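Local coordinates for ADP-dependent (S)-NAD(P)H-hydrate dehydratase (Enterococcus faecalis, PDB 2R3B), which probably repairs damaged, hydrated NAD(P)H by dehydrating the S-form of NAD(P)HX at the expense of ADP, which is converted to AMP, at residues E65-S70 against S282-P286; L74-D80 against E93-F99; I117-L123 against S149-L153; K140-I146 against E165-T170; T236-I241 against A258-H262. One frame throughout, in Å; residues are numbered along the deposited sequence.

In the fold
The five contacts lie in one ribokinase-like alpha/beta domain. Contacts 2 and 4 pair parallel strands of the same central sheet, contact 2 at the 95-97 end and contact 4 nearer the middle; both rely on backbone bonds, but contact 4 ends in solvent-facing charged residues. Contact 5, the nearest of the five to the centre of the chain's fold, is buried and almost entirely apolar. It touches contact 1, another helix pair, which adds polar grips and, like contact 2, reaches the second subunit. Contact 3 sets a glycine-rich loop on helix 149-156, whose flanking strands are those of contact 4, and combines one serine hydroxyl bond and small residues with leucine packing.

Contact 1: E65-S70 against S282-P286; sequences EACINS and SQALP
N69 fits like a knob into a hole on helix 278-292 formed by S282, Q283, L285 and P286. Its CB lies 3.1 Å from S282 O, and its OD1 comes to 3.5 Å from P286 CG at the rim of the proline ring. One water donates to both N69 OD1 and Q283 O and so links the two helices. Beside this knob, A66 and S282 meet closely, S282 OG standing 3.2 Å from A66 CA; such small residues let the helix axes, only 5° from parallel, come within 7.9 Å. L285 fills the next turn, its CD1 3.5 Å from A66 O and also against the CB of S70. At the other end Q283 NE2 donates to E65 OE2 at 3.0 Å, meeting it from above the carboxylate plane, with amide and carboxylate turned 68° apart.

Further bonds position these groups. N69 ND2 turns back to E65 O at 3.0 Å, on the face of that carbonyl opposite to N69 N, and this second grip fixes the amide so that OD1 looks across the contact; asparagine suits the place by serving both sides. E65 holds CG anti to its own N (chi1 -174°) with its chain extended, bringing the carboxylate to Q283, and R90 forms a salt bridge with OE1; together these partners probably favour its charged form.

Around the pair, T236 and I240 of helix 233-247 pack on A66, S282 and L285, while helix 252-269 also covers L285. C67 and I68 rest on strand 74-78, and L277 of the second subunit packs against I68 and N69.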
# COMPACT_ATOMS: atom_id res chain seq x y z
N GLU B 65 -13.36 1.63 1.38
CA GLU B 65 -12.77 2.55 0.41
C GLU B 65 -13.89 3.29 -0.38
O GLU B 65 -13.79 4.49 -0.66
CB GLU B 65 -11.83 1.79 -0.54
CG GLU B 65 -11.06 2.71 -1.50
CD GLU B 65 -9.77 2.12 -2.06
OE1 GLU B 65 -9.68 0.86 -2.11
OE2 GLU B 65 -8.87 2.93 -2.46
N ALA B 66 -14.94 2.56 -0.74
CA ALA B 66 -16.09 3.12 -1.47
C ALA B 66 -16.77 4.19 -0.61
O ALA B 66 -17.10 5.29 -1.08
CB ALA B 66 -17.10 1.98 -1.83
N CYS B 67 -16.99 3.87 0.65
CA CYS B 67 -17.69 4.80 1.56
C CYS B 67 -16.93 6.11 1.77
O CYS B 67 -17.49 7.21 1.62
CB CYS B 67 -17.97 4.08 2.88
SG CYS B 67 -19.01 4.99 4.03
N ILE B 68 -15.64 6.01 2.07
CA ILE B 68 -14.79 7.18 2.25
C ILE B 68 -14.76 8.01 0.99
O ILE B 68 -15.02 9.21 1.02
CB ILE B 68 -13.36 6.76 2.61
CG1 ILE B 68 -13.37 6.09 3.99
CG2 ILE B 68 -12.41 7.97 2.59
CD1 ILE B 68 -12.11 5.35 4.25
N ASN B 69 -14.48 7.36 -0.13
CA ASN B 69 -14.39 8.08 -1.40
C ASN B 69 -15.73 8.69 -1.89
O ASN B 69 -15.73 9.60 -2.70
CB ASN B 69 -13.83 7.17 -2.48
CG ASN B 69 -12.35 7.17 -2.52
OD1 ASN B 69 -11.76 8.13 -3.03
ND2 ASN B 69 -11.71 6.11 -1.99
N SER B 70 -16.86 8.16 -1.41
CA SER B 70 -18.18 8.68 -1.77
C SER B 70 -18.51 9.99 -1.03
O SER B 70 -19.45 10.70 -1.42
CB SER B 70 -19.26 7.65 -1.45
OG SER B 70 -19.54 7.67 -0.07
N SER B 282 -14.24 2.86 -6.77
CA SER B 282 -14.18 3.73 -5.58
C SER B 282 -13.26 4.94 -5.76
O SER B 282 -13.59 6.08 -5.36
CB SER B 282 -13.74 2.88 -4.37
OG SER B 282 -14.74 1.86 -4.13
N GLN B 283 -12.07 4.72 -6.34
CA GLN B 283 -11.07 5.78 -6.46
C GLN B 283 -11.54 6.88 -7.42
O GLN B 283 -11.14 8.01 -7.30
CB GLN B 283 -9.73 5.17 -6.88
CG GLN B 283 -9.09 4.39 -5.72
CD GLN B 283 -8.11 3.29 -6.13
OE1 GLN B 283 -7.82 3.06 -7.33
NE2 GLN B 283 -7.62 2.55 -5.11
N ALA B 284 -12.44 6.52 -8.33
CA ALA B 284 -13.03 7.48 -9.29
C ALA B 284 -14.17 8.30 -8.74
O ALA B 284 -14.59 9.30 -9.38
CB ALA B 284 -13.48 6.76 -10.53
N LEU B 285 -14.69 7.95 -7.56
CA LEU B 285 -15.87 8.65 -7.04
C LEU B 285 -15.72 10.16 -6.91
O LEU B 285 -16.62 10.88 -7.36
CB LEU B 285 -16.33 8.06 -5.73
CG LEU B 285 -17.00 6.69 -5.88
CD1 LEU B 285 -17.06 6.00 -4.51
CD2 LEU B 285 -18.40 6.75 -6.59
N PRO B 286 -14.64 10.64 -6.30
CA PRO B 286 -14.56 12.11 -6.12
C PRO B 286 -14.62 12.93 -7.42
O PRO B 286 -15.28 13.97 -7.45
CB PRO B 286 -13.24 12.30 -5.38
CG PRO B 286 -13.03 10.96 -4.64
CD PRO B 286 -13.53 9.94 -5.62
O HOH W 1 -9.92 8.69 -4.87

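Contact 2: L74-D80 against E93-F99; sequences LTTVITD and EAMVVGF
T76 pairs with M95, V77 with V96 and I78 with V97 in two parallel strands of a beta-alpha-beta unit, joined by helix 84-90. Four backbone bonds hold the register, from M95 N to T75 O at one end to T79 N to V97 O at the other. I78 and V97 lie side by side and point the same way, with I78 CG1 4.1 Å from V97 CB; beta-branched residues suit a strand, and L105 of helix 102-111 covers both. On that same face the selenomethionine M95 bends at its third torsion (chi3 -86°), which carries CE across T76 to within 3.5 Å of its OG1 and 4.0 Å from L74 CD2. The other face holds V77 and V96, and there V77 CG2 reaches A94 CB at 4.1 Å, under L87 of helix 84-90.

Beyond the strands F99 lies flat against the backbone: T79 C sits 3.8 Å above the ring plane, over its centre. D80 crosses the ring at about a right angle, its carboxylate plane 79° from that of the ring and its OD2 held in a salt bridge by R54. I78 comes to the ring obliquely, with I78 CG2 3.7 Å from F99 CD1.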
# COMPACT_ATOMS: atom_id res chain seq x y z
N LEU B 74 -17.75 10.56 8.36
CA LEU B 74 -16.97 9.74 9.27
C LEU B 74 -17.32 8.29 9.05
O LEU B 74 -18.49 7.97 8.89
CB LEU B 74 -17.28 10.12 10.72
CG LEU B 74 -16.64 11.41 11.23
CD1 LEU B 74 -17.13 11.67 12.66
CD2 LEU B 74 -15.10 11.38 11.19
N THR B 75 -16.31 7.42 8.99
CA THR B 75 -16.54 6.00 8.70
C THR B 75 -15.85 5.19 9.79
O THR B 75 -14.65 5.36 10.03
CB THR B 75 -15.99 5.59 7.29
OG1 THR B 75 -16.70 6.31 6.27
CG2 THR B 75 -16.16 4.09 7.00
N THR B 76 -16.63 4.30 10.41
CA THR B 76 -16.11 3.32 11.37
C THR B 76 -16.37 1.93 10.86
O THR B 76 -17.48 1.67 10.34
CB THR B 76 -16.75 3.50 12.76
OG1 THR B 76 -16.63 4.86 13.15
CG2 THR B 76 -16.07 2.62 13.82
N VAL B 77 -15.40 1.04 11.03
CA VAL B 77 -15.53 -0.33 10.56
C VAL B 77 -15.48 -1.27 11.75
O VAL B 77 -14.49 -1.28 12.49
CB VAL B 77 -14.47 -0.69 9.51
CG1 VAL B 77 -14.76 -2.07 8.87
CG2 VAL B 77 -14.41 0.40 8.39
N ILE B 78 -16.53 -2.08 11.90
CA ILE B 78 -16.52 -3.21 12.85
C ILE B 78 -16.21 -4.47 12.05
O ILE B 78 -16.98 -4.88 11.19
CB ILE B 78 -17.88 -3.39 13.56
CG1 ILE B 78 -18.29 -2.14 14.33
CG2 ILE B 78 -17.88 -4.67 14.46
CD1 ILE B 78 -19.78 -2.17 14.76
N THR B 79 -15.03 -5.02 12.28
CA THR B 79 -14.49 -6.10 11.49
C THR B 79 -13.51 -6.87 12.34
O THR B 79 -13.08 -6.40 13.36
CB THR B 79 -13.79 -5.58 10.21
OG1 THR B 79 -13.42 -6.71 9.41
CG2 THR B 79 -12.52 -4.77 10.50
N ASP B 80 -13.18 -8.09 11.95
CA ASP B 80 -12.20 -8.83 12.75
C ASP B 80 -10.90 -8.03 12.88
O ASP B 80 -10.40 -7.44 11.92
CB ASP B 80 -11.92 -10.20 12.15
CG ASP B 80 -11.29 -11.14 13.14
OD1 ASP B 80 -10.07 -11.03 13.40
OD2 ASP B 80 -12.03 -12.04 13.64
N GLU B 93 -8.41 6.84 6.78
CA GLU B 93 -9.51 7.67 7.21
C GLU B 93 -10.49 6.92 8.14
O GLU B 93 -11.20 7.54 8.90
CB GLU B 93 -10.28 8.16 5.99
CG GLU B 93 -9.47 9.06 5.08
CD GLU B 93 -8.66 8.34 4.06
OE1 GLU B 93 -8.67 7.08 4.00
OE2 GLU B 93 -7.96 9.09 3.31
N ALA B 94 -10.54 5.60 8.03
CA ALA B 94 -11.53 4.79 8.72
C ALA B 94 -11.11 4.53 10.15
O ALA B 94 -9.93 4.23 10.42
CB ALA B 94 -11.66 3.42 8.04
N MSE B 95 -12.08 4.55 11.05
CA MSE B 95 -11.85 4.11 12.43
C MSE B 95 -12.22 2.61 12.53
O MSE B 95 -12.99 2.08 11.68
CB MSE B 95 -12.62 5.04 13.37
CG MSE B 95 -12.19 6.56 13.17
SE MSE B 95 -13.40 7.61 14.16
CE MSE B 95 -14.78 7.75 12.74
N VAL B 96 -11.62 1.89 13.48
CA VAL B 96 -11.74 0.42 13.51
C VAL B 96 -12.12 -0.10 14.89
O VAL B 96 -11.56 0.31 15.91
CB VAL B 96 -10.50 -0.32 13.00
CG1 VAL B 96 -10.27 -0.07 11.50
CG2 VAL B 96 -9.23 0.04 13.82
N VAL B 97 -13.06 -1.04 14.89
CA VAL B 97 -13.53 -1.68 16.10
C VAL B 97 -13.57 -3.18 15.81
O VAL B 97 -14.03 -3.60 14.74
CB VAL B 97 -14.92 -1.16 16.50
CG1 VAL B 97 -15.49 -1.90 17.76
CG2 VAL B 97 -14.84 0.40 16.73
N GLY B 98 -13.04 -3.98 16.72
CA GLY B 98 -13.10 -5.45 16.57
C GLY B 98 -14.43 -6.06 17.00
O GLY B 98 -15.19 -5.50 17.79
N PHE B 99 -14.72 -7.22 16.47
CA PHE B 99 -15.94 -7.93 16.83
C PHE B 99 -16.04 -8.26 18.31
O PHE B 99 -17.17 -8.42 18.84
CB PHE B 99 -16.01 -9.25 16.08
CG PHE B 99 -16.30 -9.12 14.61
CD1 PHE B 99 -17.29 -8.28 14.13
CD2 PHE B 99 -15.66 -9.94 13.72
CE1 PHE B 99 -17.56 -8.21 12.77
CE2 PHE B 99 -15.95 -9.87 12.36
CZ PHE B 99 -16.89 -9.00 11.91
O HOH W 2 -13.62 8.66 8.86

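Contact 3: I117-L123 against S149-L153; sequences IGPGLGL and SAITL
S149 swings OG between its own N and carbonyl carbon (chi1 73°), and from there the hydroxyl donates to G122 O at 2.8 Å, tilted out of the carbonyl plane. L121 CB lies 3.5 Å from S149 OG; with CG anti to N (chi1 -179°), L121 CD2 comes to 4.2 Å from A150 CB. L123 leans over the helix from the far end of the loop: its CD2 lies 3.7 Å from L153 CD2 and 3.8 Å from S149 CB.

Small residues let the loop settle on the helix start. G118 CA approaches A150 CB to 3.7 Å, and the G118 backbone (phi 141°) leaves no room for a CB, which would press on the carbonyl oxygen of I117. From G118 to L121 the chain makes a type II turn closed by L121 N to G118 O, with glycine G120 taking the positive phi. A water bridges G118 O, at 2.7 Å, and S149 N at the first turn of helix 149-156.

This is a glycine-rich strand-turn-helix loop between strand 114-117 and helix 125-137, probably part of the (6S)-NADPHX site of this ribokinase-like fold: G122 is predicted to bind that substrate, and H172, likewise predicted, lies near T152.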
# COMPACT_ATOMS: atom_id res chain seq x y z
N ILE B 117 -24.32 -3.75 7.08
CA ILE B 117 -23.89 -5.04 7.59
C ILE B 117 -23.92 -6.11 6.50
O ILE B 117 -24.91 -6.25 5.76
CB ILE B 117 -24.72 -5.48 8.84
CG1 ILE B 117 -24.13 -6.77 9.45
CG2 ILE B 117 -26.23 -5.58 8.48
CD1 ILE B 117 -24.55 -7.02 10.91
N GLY B 118 -22.80 -6.81 6.36
CA GLY B 118 -22.78 -8.01 5.52
C GLY B 118 -21.60 -8.33 4.63
O GLY B 118 -21.34 -9.52 4.41
N PRO B 119 -20.89 -7.31 4.08
CA PRO B 119 -19.74 -7.64 3.22
C PRO B 119 -18.68 -8.50 3.91
O PRO B 119 -18.15 -8.12 4.93
CB PRO B 119 -19.15 -6.26 2.86
CG PRO B 119 -20.28 -5.31 3.01
CD PRO B 119 -21.11 -5.84 4.16
N GLY B 120 -18.43 -9.69 3.37
CA GLY B 120 -17.48 -10.62 3.96
C GLY B 120 -17.84 -11.10 5.36
O GLY B 120 -16.98 -11.58 6.10
N LEU B 121 -19.10 -10.96 5.77
CA LEU B 121 -19.42 -11.27 7.17
C LEU B 121 -19.38 -12.76 7.44
O LEU B 121 -19.11 -13.20 8.58
CB LEU B 121 -20.80 -10.71 7.54
CG LEU B 121 -21.30 -10.92 8.96
CD1 LEU B 121 -20.55 -10.11 10.01
CD2 LEU B 121 -22.81 -10.62 8.95
N GLY B 122 -19.67 -13.56 6.43
CA GLY B 122 -19.71 -15.01 6.64
C GLY B 122 -21.00 -15.44 7.35
O GLY B 122 -21.95 -14.67 7.45
N LEU B 123 -21.00 -16.67 7.85
CA LEU B 123 -22.23 -17.32 8.29
C LEU B 123 -22.09 -17.94 9.67
O LEU B 123 -23.04 -18.56 10.16
CB LEU B 123 -22.62 -18.40 7.29
CG LEU B 123 -22.98 -17.92 5.88
CD1 LEU B 123 -22.97 -19.08 4.90
CD2 LEU B 123 -24.33 -17.15 5.82
N SER B 149 -24.09 -12.13 2.95
CA SER B 149 -24.44 -13.17 3.91
C SER B 149 -25.35 -12.71 5.05
O SER B 149 -25.99 -13.56 5.68
CB SER B 149 -23.15 -13.80 4.48
OG SER B 149 -22.48 -12.93 5.38
N ALA B 150 -25.45 -11.40 5.30
CA ALA B 150 -26.35 -10.90 6.31
C ALA B 150 -27.81 -11.10 5.83
O ALA B 150 -28.71 -11.31 6.64
CB ALA B 150 -26.06 -9.42 6.65
N ILE B 151 -28.03 -11.10 4.52
CA ILE B 151 -29.38 -11.38 3.98
C ILE B 151 -29.72 -12.86 4.23
O ILE B 151 -30.82 -13.19 4.70
CB ILE B 151 -29.47 -11.09 2.47
CG1 ILE B 151 -29.12 -9.63 2.17
CG2 ILE B 151 -30.92 -11.37 1.95
CD1 ILE B 151 -29.01 -9.30 0.70
N THR B 152 -28.78 -13.73 3.94
CA THR B 152 -28.95 -15.16 4.19
C THR B 152 -29.21 -15.44 5.65
O THR B 152 -30.12 -16.21 5.98
CB THR B 152 -27.73 -15.93 3.71
OG1 THR B 152 -27.58 -15.74 2.31
CG2 THR B 152 -27.87 -17.44 3.99
N LEU B 153 -28.42 -14.86 6.55
CA LEU B 153 -28.65 -15.03 8.00
C LEU B 153 -29.99 -14.45 8.44
O LEU B 153 -30.67 -15.01 9.33
CB LEU B 153 -27.53 -14.37 8.80
CG LEU B 153 -26.15 -15.02 8.68
CD1 LEU B 153 -25.12 -14.25 9.52
CD2 LEU B 153 -26.15 -16.52 9.03
O HOH W 3 -21.36 -11.43 2.47

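Contact 4: K140-I146 against E165-T170; sequences KQQWLII and EKVVFT. With EDO (1,2-ethanediol), chain P; EDO (1,2-ethanediol), chain O.
K166 lays its side chain across the indole of W143, crossing at about a right angle. Its CB sits over one face of the ring, 3.8 Å from W143 CE3, and touches Q142 O. CG stands 3.9 Å from the centroid of the six-membered ring and 5° off its normal, a CH-pi contact over the face. CD passes Q141 O at 3.6 Å, while CE stays near the W143 NE1 side. A bend at the last torsion (chi4 56°) turns NZ outward to a bound ethanediol, probably from the crystallisation liquor, and to a water; its cation-pi attraction to the ring is at most weak. Lysine suits this place because its methylenes cover the indole while its ammonium group reaches solvent.

The same water donates to K140 O and to E165 OE2. K140 NZ forms a salt bridge with E165 OE2 on the syn side, although the modelled separation is doubtfully short.

Past this charged rim the strands pair in parallel, L144 with V167, I145 with V168 and I146 with F169. V168 N donates to L144 O at 2.8 Å. I146 lies alongside F169, its CD1 3.7 Å from V167 CG1 and 3.8 Å from F169 CE2, while on the other face I145 and V168 lie side by side, with helix 233-247 packed over I145. Branched aliphatic residues and the F169 ring fill the faces.

T170 OG1 is hydrogen-bonded to D147 OD1, and close by lie G234 and H172, predicted to bind AMP and (6S)-NADPHX. Strand 143-147, helix 149-156 and strand 167-170 form a beta-alpha-beta unit of the ribokinase-like fold.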
# COMPACT_ATOMS: atom_id res chain seq x y z
N LYS B 140 -35.02 3.89 14.83
CA LYS B 140 -35.93 4.18 13.74
C LYS B 140 -35.31 5.10 12.71
O LYS B 140 -35.53 4.92 11.51
CB LYS B 140 -37.21 4.81 14.29
CG LYS B 140 -38.32 4.89 13.27
CD LYS B 140 -39.59 5.46 13.91
CE LYS B 140 -40.64 5.82 12.86
NZ LYS B 140 -41.21 4.60 12.18
N GLN B 141 -34.56 6.09 13.15
CA GLN B 141 -34.01 7.08 12.24
C GLN B 141 -32.75 6.65 11.45
O GLN B 141 -32.29 7.37 10.57
CB GLN B 141 -33.69 8.38 12.97
CG GLN B 141 -32.40 8.41 13.79
CD GLN B 141 -32.45 7.60 15.05
OE1 GLN B 141 -33.52 7.15 15.47
NE2 GLN B 141 -31.28 7.39 15.67
N GLN B 142 -32.20 5.50 11.80
CA GLN B 142 -30.98 5.01 11.17
C GLN B 142 -31.30 4.21 9.91
O GLN B 142 -32.15 3.32 9.91
CB GLN B 142 -30.23 4.08 12.13
CG GLN B 142 -29.66 4.74 13.35
CD GLN B 142 -29.01 3.74 14.24
OE1 GLN B 142 -29.59 2.67 14.54
NE2 GLN B 142 -27.79 4.07 14.71
N TRP B 143 -30.55 4.46 8.84
CA TRP B 143 -30.58 3.58 7.68
C TRP B 143 -29.81 2.32 8.01
O TRP B 143 -28.73 2.38 8.60
CB TRP B 143 -29.94 4.28 6.48
CG TRP B 143 -30.74 5.41 5.93
CD1 TRP B 143 -30.55 6.73 6.14
CD2 TRP B 143 -31.84 5.29 5.04
NE1 TRP B 143 -31.48 7.45 5.45
CE2 TRP B 143 -32.27 6.59 4.74
CE3 TRP B 143 -32.46 4.21 4.42
CZ2 TRP B 143 -33.31 6.84 3.87
CZ3 TRP B 143 -33.51 4.46 3.55
CH2 TRP B 143 -33.92 5.76 3.29
N LEU B 144 -30.34 1.17 7.61
CA LEU B 144 -29.71 -0.11 7.84
C LEU B 144 -29.68 -0.86 6.51
O LEU B 144 -30.75 -1.23 5.99
CB LEU B 144 -30.50 -0.93 8.87
CG LEU B 144 -30.07 -2.37 9.12
CD1 LEU B 144 -28.58 -2.45 9.51
CD2 LEU B 144 -30.92 -3.05 10.20
N ILE B 145 -28.49 -1.10 5.97
CA ILE B 145 -28.32 -1.82 4.70
C ILE B 145 -27.86 -3.23 5.03
O ILE B 145 -26.86 -3.41 5.72
CB ILE B 145 -27.29 -1.14 3.81
CG1 ILE B 145 -27.64 0.35 3.64
CG2 ILE B 145 -27.17 -1.90 2.45
CD1 ILE B 145 -26.42 1.19 3.27
N ILE B 146 -28.62 -4.22 4.57
CA ILE B 146 -28.35 -5.63 4.86
C ILE B 146 -27.96 -6.26 3.53
O ILE B 146 -28.75 -6.30 2.60
CB ILE B 146 -29.59 -6.31 5.44
CG1 ILE B 146 -30.01 -5.60 6.73
CG2 ILE B 146 -29.34 -7.83 5.71
CD1 ILE B 146 -31.31 -6.15 7.38
N GLU B 165 -38.93 0.56 7.24
CA GLU B 165 -38.96 1.62 6.24
C GLU B 165 -37.57 2.17 5.91
O GLU B 165 -37.34 2.63 4.78
CB GLU B 165 -39.87 2.77 6.69
CG GLU B 165 -39.45 3.52 7.92
CD GLU B 165 -39.92 2.93 9.29
OE1 GLU B 165 -40.36 1.75 9.42
OE2 GLU B 165 -39.82 3.68 10.28
N LYS B 166 -36.63 2.12 6.86
CA LYS B 166 -35.25 2.52 6.53
C LYS B 166 -34.29 1.33 6.43
O LYS B 166 -33.07 1.52 6.49
CB LYS B 166 -34.71 3.59 7.47
CG LYS B 166 -35.25 5.02 7.17
CD LYS B 166 -34.54 6.02 8.04
CE LYS B 166 -34.81 7.41 7.67
NZ LYS B 166 -36.28 7.63 7.69
N VAL B 167 -34.82 0.14 6.22
CA VAL B 167 -33.96 -1.01 5.89
C VAL B 167 -33.86 -1.13 4.38
O VAL B 167 -34.88 -0.95 3.64
CB VAL B 167 -34.48 -2.31 6.50
CG1 VAL B 167 -33.53 -3.50 6.17
CG2 VAL B 167 -34.64 -2.13 8.03
N VAL B 168 -32.63 -1.39 3.92
CA VAL B 168 -32.32 -1.56 2.48
C VAL B 168 -31.67 -2.94 2.36
O VAL B 168 -30.61 -3.18 2.94
CB VAL B 168 -31.37 -0.49 1.95
CG1 VAL B 168 -31.11 -0.67 0.43
CG2 VAL B 168 -31.87 0.92 2.29
N PHE B 169 -32.29 -3.86 1.63
CA PHE B 169 -31.65 -5.15 1.31
C PHE B 169 -31.02 -5.06 -0.07
O PHE B 169 -31.61 -4.49 -0.99
CB PHE B 169 -32.64 -6.31 1.28
CG PHE B 169 -33.25 -6.64 2.60
CD1 PHE B 169 -34.42 -6.02 3.01
CD2 PHE B 169 -32.67 -7.57 3.43
CE1 PHE B 169 -35.01 -6.33 4.22
CE2 PHE B 169 -33.25 -7.90 4.63
CZ PHE B 169 -34.43 -7.28 5.04
N THR B 170 -29.82 -5.60 -0.22
CA THR B 170 -29.15 -5.60 -1.52
C THR B 170 -28.83 -7.00 -2.08
O THR B 170 -27.65 -7.32 -2.28
CB THR B 170 -27.87 -4.78 -1.42
OG1 THR B 170 -27.05 -5.33 -0.38
CG2 THR B 170 -28.17 -3.31 -1.06
C1 EDO P . -37.76 5.72 4.57
O1 EDO P . -37.72 7.03 5.16
C2 EDO P . -38.31 5.77 3.15
O2 EDO P . -37.74 6.85 2.39
C1 EDO O . -39.49 1.21 2.20
O1 EDO O . -39.47 2.48 2.84
C2 EDO O . -39.39 1.41 0.69
O2 EDO O . -40.00 2.68 0.39
O HOH W 4 -37.84 5.86 9.85

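Contact 5: T236-I241 against A258-H262; sequences TLAGII and AVYLH
Helical segments 236-241 and 258-262 run at 135° to one another with axes 9.1 Å apart, bringing L237 close to H262 at one end and I241 close to A258 at the other. H262 leaves its backbone toward the facing helix, and with CG anti to N (chi1 174°) its imidazole lies under L237. L237 CB sits 3.7 Å from the centroid of the H262 ring, 8° off its normal: a CH-pi contact over the centre of the face. L237 CD1 then continues past the ring to H262 CB and to V259 CA, each 3.8 Å away. The rim of the imidazole is lined by two more carbons near its plane, I240 CD1 3.9 Å from H262 CD2 and T236 CG2 4.2 Å from the same atom. A flat histidine fits here because an aliphatic chain can cover its face while methyl groups meet its edge; its NE2 makes a weak hydrogen bond to T233 O.

At the other end A258, with only a CB, lets the helices come together. That CB rests 3.7 Å from I241 CG1 and 3.8 Å from I240 CG2, so one methyl is wedged between two isoleucines. T236 OG1 is hydrogen-bonded to G232 O, just ahead of helix 233-247, leaving CG2 for the contact.

G234 and D235, predicted to bind AMP and (6S)-NADPHX, precede T236 directly. M289 of helix 278-292 and L28 of helix 25-31 pack on L261, M62 of helix 57-70 touches T236, and I241 meets I145 and T170 of the central sheet.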
# COMPACT_ATOMS: atom_id res chain seq x y z
N THR B 236 -18.30 -2.98 -3.04
CA THR B 236 -18.12 -1.59 -3.46
C THR B 236 -19.44 -0.83 -3.55
O THR B 236 -19.58 0.29 -2.99
CB THR B 236 -17.29 -1.52 -4.75
OG1 THR B 236 -16.01 -2.12 -4.48
CG2 THR B 236 -17.08 -0.07 -5.20
N LEU B 237 -20.41 -1.42 -4.24
CA LEU B 237 -21.73 -0.80 -4.35
C LEU B 237 -22.34 -0.53 -2.98
O LEU B 237 -22.90 0.54 -2.76
CB LEU B 237 -22.67 -1.70 -5.13
CG LEU B 237 -24.12 -1.23 -5.18
CD1 LEU B 237 -24.28 0.20 -5.80
CD2 LEU B 237 -24.96 -2.27 -5.90
N ALA B 238 -22.25 -1.50 -2.08
CA ALA B 238 -22.84 -1.38 -0.75
C ALA B 238 -22.24 -0.19 -0.03
O ALA B 238 -22.96 0.57 0.63
CB ALA B 238 -22.65 -2.67 0.06
N GLY B 239 -20.93 0.00 -0.17
CA GLY B 239 -20.27 1.14 0.43
C GLY B 239 -20.67 2.49 -0.13
O GLY B 239 -20.77 3.47 0.61
N ILE B 240 -20.87 2.55 -1.43
CA ILE B 240 -21.41 3.74 -2.10
C ILE B 240 -22.81 4.05 -1.62
O ILE B 240 -23.13 5.23 -1.35
CB ILE B 240 -21.41 3.60 -3.64
CG1 ILE B 240 -19.99 3.39 -4.17
CG2 ILE B 240 -21.96 4.90 -4.26
CD1 ILE B 240 -19.85 3.03 -5.67
N ILE B 241 -23.66 3.03 -1.52
CA ILE B 241 -25.03 3.23 -1.02
C ILE B 241 -24.96 3.84 0.38
O ILE B 241 -25.61 4.85 0.69
CB ILE B 241 -25.88 1.94 -1.05
CG1 ILE B 241 -26.14 1.52 -2.52
CG2 ILE B 241 -27.23 2.14 -0.24
CD1 ILE B 241 -26.73 0.06 -2.67
N ALA B 258 -26.76 6.17 -6.17
CA ALA B 258 -25.64 5.29 -5.84
C ALA B 258 -25.49 4.13 -6.82
O ALA B 258 -24.40 3.85 -7.34
CB ALA B 258 -25.79 4.77 -4.35
N VAL B 259 -26.59 3.42 -7.06
CA VAL B 259 -26.59 2.28 -7.98
C VAL B 259 -26.21 2.72 -9.38
O VAL B 259 -25.40 2.08 -10.06
CB VAL B 259 -27.99 1.61 -7.96
CG1 VAL B 259 -28.18 0.57 -9.13
CG2 VAL B 259 -28.24 0.97 -6.61
N TYR B 260 -26.76 3.85 -9.83
CA TYR B 260 -26.43 4.36 -11.15
C TYR B 260 -24.97 4.77 -11.29
O TYR B 260 -24.32 4.47 -12.30
CB TYR B 260 -27.34 5.58 -11.50
CG TYR B 260 -27.12 6.00 -12.95
CD1 TYR B 260 -27.65 5.24 -14.01
CD2 TYR B 260 -26.32 7.08 -13.26
CE1 TYR B 260 -27.41 5.60 -15.33
CE2 TYR B 260 -26.08 7.44 -14.59
CZ TYR B 260 -26.63 6.70 -15.61
OH TYR B 260 -26.38 7.08 -16.91
N LEU B 261 -24.46 5.51 -10.31
CA LEU B 261 -23.08 5.98 -10.38
C LEU B 261 -22.12 4.81 -10.40
O LEU B 261 -21.17 4.81 -11.17
CB LEU B 261 -22.74 6.86 -9.17
CG LEU B 261 -21.37 7.53 -9.16
CD1 LEU B 261 -21.16 8.32 -10.44
CD2 LEU B 261 -21.19 8.38 -7.86
N HIS B 262 -22.35 3.82 -9.55
CA HIS B 262 -21.52 2.60 -9.52
C HIS B 262 -21.36 1.98 -10.93
O HIS B 262 -20.26 1.68 -11.35
CB HIS B 262 -22.13 1.63 -8.53
CG HIS B 262 -21.50 0.27 -8.46
ND1 HIS B 262 -22.12 -0.85 -8.98
CD2 HIS B 262 -20.38 -0.17 -7.83
CE1 HIS B 262 -21.38 -1.91 -8.73
NE2 HIS B 262 -20.32 -1.53 -8.03